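Cellulase (Clostridium cellulovorans, PDB 6UI3) probably hydrolyses internal beta-1,4 linkages of cellulose and related plant polysaccharides as the catalytic domain, glycoside hydrolase family 5, of a larger dockerin-bearing protein. Local coordinates at residues P45-K50 with V92-A97; A102-H107 with D143-D148. All blocks are in the same frame, centred on the assembly; numbering follows the deposited sequence.

Interaction 1. Residues P45-K50 with V92-A97; sequences PVTTKK and VNYALA. With EDO (1,2-ethanediol), chain B.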
ATOM      1  N   PRO A  45       9.011  -9.059 -14.823  1.00 10.62           N
ATOM      2  CA  PRO A  45       8.323  -9.292 -16.095  1.00 11.69           C
ATOM      3  C   PRO A  45       7.051  -8.469 -16.196  1.00 11.42           C
ATOM      4  O   PRO A  45       6.540  -7.927 -15.215  1.00 11.81           O
ATOM      5  CB  PRO A  45       7.991 -10.789 -16.032  1.00 12.66           C
ATOM      6  CG  PRO A  45       7.807 -11.053 -14.574  1.00 13.08           C
ATOM      7  CD  PRO A  45       8.849 -10.195 -13.892  1.00 12.18           C
ATOM      8  N   VAL A  46       6.539  -8.374 -17.423  1.00 11.41           N
ATOM      9  CA  VAL A  46       5.227  -7.782 -17.630  1.00 11.98           C
ATOM     10  C   VAL A  46       4.197  -8.591 -16.854  1.00 10.12           C
ATOM     11  O   VAL A  46       4.176  -9.822 -16.902  1.00 11.44           O
ATOM     12  CB  VAL A  46       4.911  -7.737 -19.131  1.00 14.06           C
ATOM     13  CG1 VAL A  46       3.491  -7.215 -19.360  1.00 14.55           C
ATOM     14  CG2 VAL A  46       5.920  -6.857 -19.866  1.00 15.41           C
ATOM     15  N   THR A  47       3.343  -7.901 -16.118  1.00  9.50           N
ATOM     16  CA  THR A  47       2.339  -8.556 -15.287  1.00  9.07           C
ATOM     17  C   THR A  47       1.244  -9.187 -16.145  1.00  9.54           C
ATOM     18  O   THR A  47       0.855  -8.646 -17.182  1.00 10.18           O
ATOM     19  CB  THR A  47       1.721  -7.511 -14.356  1.00  9.08           C
ATOM     20  OG1 THR A  47       2.763  -6.798 -13.671  1.00  9.33           O
ATOM     21  CG2 THR A  47       0.839  -8.140 -13.312  1.00  9.68           C
ATOM     22  N   THR A  48       0.720 -10.331 -15.690  1.00  9.46           N
ATOM     23  CA  THR A  48      -0.349 -11.041 -16.391  1.00  9.94           C
ATOM     24  C   THR A  48      -1.503 -11.365 -15.450  1.00 10.40           C
ATOM     25  O   THR A  48      -1.337 -11.461 -14.228  1.00 10.57           O
ATOM     26  CB  THR A  48       0.143 -12.364 -17.002  1.00 10.90           C
ATOM     27  OG1 THR A  48       0.502 -13.245 -15.931  1.00 12.29           O
ATOM     28  CG2 THR A  48       1.318 -12.142 -17.921  1.00 12.20           C
ATOM     29  N   LYS A  49      -2.674 -11.601 -16.041  1.00 10.33           N
ATOM     30  CA  LYS A  49      -3.813 -12.032 -15.240  1.00 10.82           C
ATOM     31  C   LYS A  49      -3.523 -13.345 -14.519  1.00 10.43           C
ATOM     32  O   LYS A  49      -3.951 -13.537 -13.376  1.00 10.34           O
ATOM     33  CB  LYS A  49      -5.077 -12.156 -16.095  1.00 12.17           C
ATOM     34  CG  LYS A  49      -6.298 -12.515 -15.241  1.00 13.02           C
ATOM     35  CD  LYS A  49      -7.586 -12.508 -16.054  1.00 16.21           C
ATOM     36  CE  LYS A  49      -8.782 -12.889 -15.205  1.00 17.06           C
ATOM     37  NZ  LYS A  49      -8.790 -14.328 -14.847  1.00 17.53           N
ATOM     38  N   LYS A  50      -2.806 -14.266 -15.172  1.00 10.76           N
ATOM     39  CA  LYS A  50      -2.507 -15.551 -14.542  1.00 10.61           C
ATOM     40  C   LYS A  50      -1.775 -15.375 -13.216  1.00 10.12           C
ATOM     41  O   LYS A  50      -1.958 -16.181 -12.295  1.00 10.54           O
ATOM     42  CB  LYS A  50      -1.709 -16.443 -15.492  1.00 12.10           C
ATOM     43  CG  LYS A  50      -2.543 -17.017 -16.621  1.00 16.87           C
ATOM     44  CD  LYS A  50      -1.732 -17.972 -17.491  1.00 21.98           C
ATOM     45  CE  LYS A  50      -2.565 -18.478 -18.668  1.00 28.28           C
ATOM     46  NZ  LYS A  50      -1.833 -19.465 -19.518  1.00 31.91           N
ATOM     47  N   VAL A  92      -5.357  -3.268 -12.849  1.00  8.30           N
ATOM     48  CA  VAL A  92      -6.470  -3.211 -11.899  1.00  8.62           C
ATOM     49  C   VAL A  92      -7.458  -4.327 -12.203  1.00  9.08           C
ATOM     50  O   VAL A  92      -7.932  -5.032 -11.302  1.00  9.70           O
ATOM     51  CB  VAL A  92      -7.152  -1.831 -11.936  1.00  8.99           C
ATOM     52  CG1 VAL A  92      -8.519  -1.851 -11.254  1.00 10.52           C
ATOM     53  CG2 VAL A  92      -6.258  -0.789 -11.269  1.00  9.19           C
ATOM     54  N   ASN A  93      -7.786  -4.495 -13.486  1.00  9.41           N
ATOM     55  CA  ASN A  93      -8.779  -5.486 -13.872  1.00  9.44           C
ATOM     56  C   ASN A  93      -8.296  -6.921 -13.735  1.00  9.48           C
ATOM     57  O   ASN A  93      -9.139  -7.814 -13.635  1.00 10.32           O
ATOM     58  CB  ASN A  93      -9.315  -5.146 -15.253  1.00  9.96           C
ATOM     59  CG  ASN A  93     -10.372  -4.069 -15.189  1.00 12.75           C
ATOM     60  OD1 ASN A  93     -11.347  -4.204 -14.458  1.00 15.20           O
ATOM     61  ND2 ASN A  93     -10.198  -3.010 -15.941  1.00 14.53           N
ATOM     62  N   TYR A  94      -6.987  -7.180 -13.705  1.00  9.56           N
ATOM     63  CA  TYR A  94      -6.541  -8.524 -13.353  1.00  9.60           C
ATOM     64  C   TYR A  94      -7.024  -8.890 -11.952  1.00  9.55           C
ATOM     65  O   TYR A  94      -7.371 -10.046 -11.680  1.00 11.17           O
ATOM     66  CB  TYR A  94      -5.017  -8.634 -13.385  1.00  9.60           C
ATOM     67  CG  TYR A  94      -4.323  -8.436 -14.720  1.00 10.03           C
ATOM     68  CD1 TYR A  94      -4.981  -8.612 -15.928  1.00 10.30           C
ATOM     69  CD2 TYR A  94      -2.973  -8.085 -14.758  1.00  9.35           C
ATOM     70  CE1 TYR A  94      -4.310  -8.427 -17.146  1.00 10.77           C
ATOM     71  CE2 TYR A  94      -2.303  -7.897 -15.956  1.00  9.37           C
ATOM     72  CZ  TYR A  94      -2.973  -8.063 -17.140  1.00  9.95           C
ATOM     73  OH  TYR A  94      -2.313  -7.880 -18.343  1.00 11.20           O
ATOM     74  N   ALA A  95      -7.025  -7.907 -11.041  1.00  9.26           N
ATOM     75  CA  ALA A  95      -7.513  -8.121  -9.684  1.00  9.28           C
ATOM     76  C   ALA A  95      -9.032  -8.141  -9.644  1.00  9.43           C
ATOM     77  O   ALA A  95      -9.633  -9.058  -9.081  1.00  9.89           O
ATOM     78  CB  ALA A  95      -6.990  -7.022  -8.759  1.00  9.65           C
ATOM     79  N   LEU A  96      -9.672  -7.147 -10.252  1.00  9.21           N
ATOM     80  CA  LEU A  96     -11.117  -7.058 -10.133  1.00 10.41           C
ATOM     81  C   LEU A  96     -11.816  -8.234 -10.813  1.00 12.41           C
ATOM     82  O   LEU A  96     -12.882  -8.659 -10.356  1.00 13.02           O
ATOM     83  CB  LEU A  96     -11.634  -5.741 -10.709  1.00 11.27           C
ATOM     84  CG  LEU A  96     -11.173  -4.450 -10.038  1.00 12.44           C
ATOM     85  CD1 LEU A  96     -11.786  -3.233 -10.712  1.00 12.46           C
ATOM     86  CD2 LEU A  96     -11.485  -4.458  -8.543  1.00 14.24           C
ATOM     87  N   ALA A  97     -11.242  -8.773 -11.902  1.00 11.46           N
ATOM     88  CA  ALA A  97     -11.837  -9.928 -12.572  1.00 12.55           C
ATOM     89  C   ALA A  97     -11.790 -11.167 -11.693  1.00 12.69           C
ATOM     90  O   ALA A  97     -12.558 -12.109 -11.925  1.00 14.08           O
ATOM     91  CB  ALA A  97     -11.136 -10.200 -13.907  1.00 13.93           C
TER
HETATM   92  C1  EDO B 401     -12.876 -15.972  -8.849  1.00 45.93           C
HETATM   93  O1  EDO B 401     -11.593 -15.634  -9.395  1.00 41.46           O
HETATM   94  C2  EDO B 401     -13.707 -14.722  -8.552  1.00 47.06           C
HETATM   95  O2  EDO B 401     -14.070 -14.047  -9.764  1.00 47.17           O
HETATM   96  O   HOH W   1     -11.270 -14.444 -13.377  0.98 25.64           O
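Tyr94 lays one face of its ring on the backbone of Thr48 and Lys49. Lys49 N stands 3.5 Å above the plane, over the ring centre, while Thr48 C lies nearer the rim. The side chain of Lys49 begins at the same face, with CB 3.5 Å from Tyr94 CD1. With CG of Tyr94 anti to its carbonyl carbon (chi1 -64°), the ring reaches across the start of helix 49-58, where Thr48 is the N-cap residue. The methyl CG2 of Thr47 passes obliquely by the ring, 4.1 Å from CD2 of Tyr94. Tyr94 OH lies 3.5 Å from Thr47 O, at best a weak hydrogen bond, and both oxygens are also hydrogen-bonded to the guanidinium of Arg87. Farther along, Ala97 CB meets Lys49 CE at 3.8 Å. The lysine chain runs extended from Tyr94 to Ala97 and bends only at its last torsion (chi4 -72°). Its NZ donates to a water 2.9 Å away, which in turn donates to Ala97 O; a salt bridge to Asp53 also holds this ammonium. A 1,2-ethanediol, probably from the crystallisation liquor, bonds weakly to the same carbonyl. The contact thus joins the N-terminus of helix 49-58 to the C-terminal part of helix 82-96 on the barrel's outer surface, with Ala95 and Val92 directed to strand 101-105.

Interaction 2. Residues A102-H107 with D143-D148; sequences AIVNIH and DKLIFD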
ATOM      1  N   ALA A 102      -8.393  -3.928  -5.310  1.00  7.76           N
ATOM      2  CA  ALA A 102      -7.252  -3.340  -5.997  1.00  7.78           C
ATOM      3  C   ALA A 102      -7.031  -1.942  -5.453  1.00  8.05           C
ATOM      4  O   ALA A 102      -7.972  -1.142  -5.408  1.00  8.95           O
ATOM      5  CB  ALA A 102      -7.531  -3.236  -7.494  1.00  8.89           C
ATOM      6  N   ILE A 103      -5.798  -1.633  -5.055  1.00  6.97           N
ATOM      7  CA  ILE A 103      -5.441  -0.307  -4.539  1.00  7.41           C
ATOM      8  C   ILE A 103      -4.513   0.337  -5.559  1.00  6.47           C
ATOM      9  O   ILE A 103      -3.491  -0.254  -5.915  1.00  8.08           O
ATOM     10  CB  ILE A 103      -4.744  -0.398  -3.167  1.00  7.24           C
ATOM     11  CG1 ILE A 103      -5.682  -0.997  -2.112  1.00  7.94           C
ATOM     12  CG2 ILE A 103      -4.235   0.980  -2.721  1.00  8.34           C
ATOM     13  CD1 ILE A 103      -4.960  -1.592  -0.922  1.00  8.72           C
ATOM     14  N   VAL A 104      -4.845   1.551  -6.012  1.00  7.27           N
ATOM     15  CA  VAL A 104      -3.992   2.349  -6.893  1.00  7.61           C
ATOM     16  C   VAL A 104      -3.527   3.583  -6.128  1.00  6.36           C
ATOM     17  O   VAL A 104      -4.302   4.191  -5.386  1.00  7.33           O
ATOM     18  CB  VAL A 104      -4.763   2.759  -8.164  1.00  9.14           C
ATOM     19  CG1 VAL A 104      -3.952   3.752  -9.008  1.00 11.19           C
ATOM     20  CG2 VAL A 104      -5.103   1.565  -9.017  1.00 11.30           C
ATOM     21  N   ASN A 105      -2.263   3.972  -6.328  1.00  6.62           N
ATOM     22  CA  ASN A 105      -1.685   5.081  -5.581  1.00  6.88           C
ATOM     23  C   ASN A 105      -0.854   5.970  -6.511  1.00  6.69           C
ATOM     24  O   ASN A 105      -0.879   5.834  -7.732  1.00  7.18           O
ATOM     25  CB  ASN A 105      -0.870   4.557  -4.384  1.00  7.73           C
ATOM     26  CG  ASN A 105       0.438   3.898  -4.786  1.00  7.64           C
ATOM     27  OD1 ASN A 105       0.798   3.862  -5.964  1.00  7.16           O
ATOM     28  ND2 ASN A 105       1.157   3.352  -3.795  1.00  8.53           N
ATOM     29  N   ILE A 106      -0.151   6.923  -5.890  1.00  6.70           N
ATOM     30  CA  ILE A 106       0.995   7.623  -6.460  1.00  6.85           C
ATOM     31  C   ILE A 106       2.207   7.161  -5.666  1.00  6.53           C
ATOM     32  O   ILE A 106       2.203   7.248  -4.435  1.00  7.03           O
ATOM     33  CB  ILE A 106       0.821   9.154  -6.353  1.00  6.93           C
ATOM     34  CG1 ILE A 106      -0.419   9.622  -7.128  1.00  7.41           C
ATOM     35  CG2 ILE A 106       2.095   9.859  -6.826  1.00  7.69           C
ATOM     36  CD1 ILE A 106      -0.672  11.126  -7.048  1.00  8.23           C
ATOM     37  N   HIS A 107       3.242   6.684  -6.359  1.00  6.45           N
ATOM     38  CA  HIS A 107       4.335   5.943  -5.714  1.00  6.33           C
ATOM     39  C   HIS A 107       5.638   6.327  -6.397  1.00  7.17           C
ATOM     40  O   HIS A 107       5.843   6.051  -7.579  1.00  8.21           O
ATOM     41  CB  HIS A 107       4.046   4.443  -5.859  1.00  7.23           C
ATOM     42  CG  HIS A 107       4.744   3.542  -4.890  1.00  7.28           C
ATOM     43  ND1 HIS A 107       4.048   2.701  -4.047  1.00  7.68           N
ATOM     44  CD2 HIS A 107       6.055   3.298  -4.689  1.00  8.04           C
ATOM     45  CE1 HIS A 107       4.918   1.985  -3.359  1.00  7.96           C
ATOM     46  NE2 HIS A 107       6.137   2.325  -3.725  1.00  8.26           N
ATOM     47  N   ASP A 143     -16.639  -0.649  -5.813  1.00  9.35           N
ATOM     48  CA  ASP A 143     -16.061  -0.382  -4.506  1.00  8.87           C
ATOM     49  C   ASP A 143     -14.882  -1.276  -4.167  1.00  8.17           C
ATOM     50  O   ASP A 143     -14.264  -1.070  -3.119  1.00  9.48           O
ATOM     51  CB  ASP A 143     -17.133  -0.452  -3.404  1.00  9.06           C
ATOM     52  CG  ASP A 143     -17.799  -1.810  -3.276  1.00 10.33           C
ATOM     53  OD1 ASP A 143     -17.280  -2.822  -3.788  1.00 11.32           O
ATOM     54  OD2 ASP A 143     -18.872  -1.874  -2.633  1.00 11.09           O
ATOM     55  N   LYS A 144     -14.524  -2.228  -5.018  1.00  8.40           N
ATOM     56  CA  LYS A 144     -13.302  -2.988  -4.784  1.00  8.96           C
ATOM     57  C   LYS A 144     -12.055  -2.255  -5.260  1.00  7.88           C
ATOM     58  O   LYS A 144     -10.947  -2.681  -4.925  1.00  9.03           O
ATOM     59  CB  LYS A 144     -13.417  -4.388  -5.367  1.00 10.99           C
ATOM     60  CG  LYS A 144     -14.376  -5.247  -4.532  1.00 13.38           C
ATOM     61  CD  LYS A 144     -14.049  -6.716  -4.600  1.00 16.07           C
ATOM     62  CE  LYS A 144     -14.943  -7.519  -3.675  1.00 18.52           C
ATOM     63  NZ  LYS A 144     -16.337  -7.545  -4.167  1.00 21.86           N
ATOM     64  N   LEU A 145     -12.201  -1.142  -5.969  1.00  7.82           N
ATOM     65  CA  LEU A 145     -11.090  -0.251  -6.277  1.00  7.17           C
ATOM     66  C   LEU A 145     -10.973   0.806  -5.183  1.00  7.81           C
ATOM     67  O   LEU A 145     -11.932   1.532  -4.903  1.00  8.04           O
ATOM     68  CB  LEU A 145     -11.304   0.412  -7.635  1.00  8.69           C
ATOM     69  CG  LEU A 145     -10.253   1.458  -8.040  1.00  8.90           C
ATOM     70  CD1 LEU A 145      -8.878   0.845  -8.169  1.00 10.77           C
ATOM     71  CD2 LEU A 145     -10.666   2.106  -9.351  1.00 10.01           C
ATOM     72  N   ILE A 146      -9.788   0.907  -4.594  1.00  7.04           N
ATOM     73  CA  ILE A 146      -9.470   1.805  -3.490  1.00  7.21           C
ATOM     74  C   ILE A 146      -8.339   2.723  -3.950  1.00  6.71           C
ATOM     75  O   ILE A 146      -7.459   2.282  -4.695  1.00  7.12           O
ATOM     76  CB  ILE A 146      -9.000   0.958  -2.287  1.00  7.11           C
ATOM     77  CG1 ILE A 146     -10.098  -0.001  -1.813  1.00  8.31           C
ATOM     78  CG2 ILE A 146      -8.478   1.861  -1.151  1.00  7.99           C
ATOM     79  CD1 ILE A 146      -9.588  -1.092  -0.879  1.00  9.65           C
ATOM     80  N   PHE A 147      -8.349   3.983  -3.516  1.00  6.87           N
ATOM     81  CA  PHE A 147      -7.277   4.929  -3.821  1.00  7.22           C
ATOM     82  C   PHE A 147      -6.428   5.185  -2.576  1.00  7.75           C
ATOM     83  O   PHE A 147      -6.958   5.244  -1.462  1.00  8.96           O
ATOM     84  CB  PHE A 147      -7.868   6.264  -4.287  1.00  6.77           C
ATOM     85  CG  PHE A 147      -8.643   6.209  -5.590  1.00  7.74           C
ATOM     86  CD1 PHE A 147      -8.418   5.220  -6.541  1.00  8.93           C
ATOM     87  CD2 PHE A 147      -9.593   7.186  -5.868  1.00  8.41           C
ATOM     88  CE1 PHE A 147      -9.128   5.224  -7.754  1.00 10.12           C
ATOM     89  CE2 PHE A 147     -10.293   7.186  -7.065  1.00  9.38           C
ATOM     90  CZ  PHE A 147     -10.066   6.206  -7.998  1.00  9.34           C
ATOM     91  N   ASP A 148      -5.120   5.366  -2.767  1.00  7.15           N
ATOM     92  CA  ASP A 148      -4.121   5.593  -1.709  1.00  6.79           C
ATOM     93  C   ASP A 148      -3.369   6.851  -2.128  1.00  6.22           C
ATOM     94  O   ASP A 148      -2.709   6.859  -3.167  1.00  6.87           O
ATOM     95  CB  ASP A 148      -3.263   4.318  -1.634  1.00  7.87           C
ATOM     96  CG  ASP A 148      -1.983   4.431  -0.802  1.00 10.70           C
ATOM     97  OD1 ASP A 148      -1.697   5.482  -0.179  1.00 10.26           O
ATOM     98  OD2 ASP A 148      -1.247   3.389  -0.776  1.00 10.70           O
TER
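Asn105 and Asp148 lie side by side and point the same way, their amide and carboxylate planes turned 65° apart. Their CB atoms approach to 3.7 Å, and Asn105 ND2 stays 3.9 Å from Asp148 OD2, the oxygen that forms a salt bridge with Arg64. The amide instead donates from ND2 to ND1 of His107, 3.0 Å away and close to the imidazole plane, so that the carboxamide meets the ring at its edge. Its other end, OD1, accepts from Val67 N, and these two bonds fix the rotation of the amide. The ring of Phe147 leaves the other side of the sheet and meets that of Trp131 at about 45°.

The two strands that carry these groups run parallel, at 30° to each other. Four backbone bonds join them, starting with Ala102 N to Lys144 O (2.9 Å) and Ile146 N to Ala102 O. Val104 N then donates to Ile146 O, and Asp148 N to Val104 O, the most bent of the four. On the side of the sheet that carries Asn105 and Asp148, Ile103 sends its two branches to different partners. With CG2 anti to the backbone N, that methyl reaches Asp148 CB at 3.6 Å, whereas CG1 rests 3.9 Å from CB of Ile146. On the opposite face, which carries Ala102, Val104 and Phe147, Leu145 CD1 touches Val104 CG2 at 3.9 Å.

This is the strand pair of a right-handed beta-alpha-beta crossover, strand 101-105, helix 120-137, strand 145-148, in the TIM barrel. Strand 101-105 is flanked by strand 62-65 and strand 145-148 by strand 192-195; Val104 and Ala102 face helix 82-96, while Phe147 packs against helix 120-137.

Helix 82-96 joins the two contacts: its outer face carries Tyr94 of interaction 1, while Val92 and Ala95 turn inward to the sheet of interaction 2. The centres lie about 14 Å apart, yet the segments touch directly, with Val92 CG2 3.5 Å from Val104 CG2 and Ala95 CB 4.0 Å from Ala102 CB. At the far end Leu96 CD2 packs on Lys144 CB at 3.7 Å. Along the chain the contacts come in series, and helix 82-96 and strand 101-105 follow each other. Interaction 1 lies at the surface and interaction 2 is buried, with Asn105 and His107 toward the C-terminal strand ends, where TIM-barrel enzymes carry their active sites.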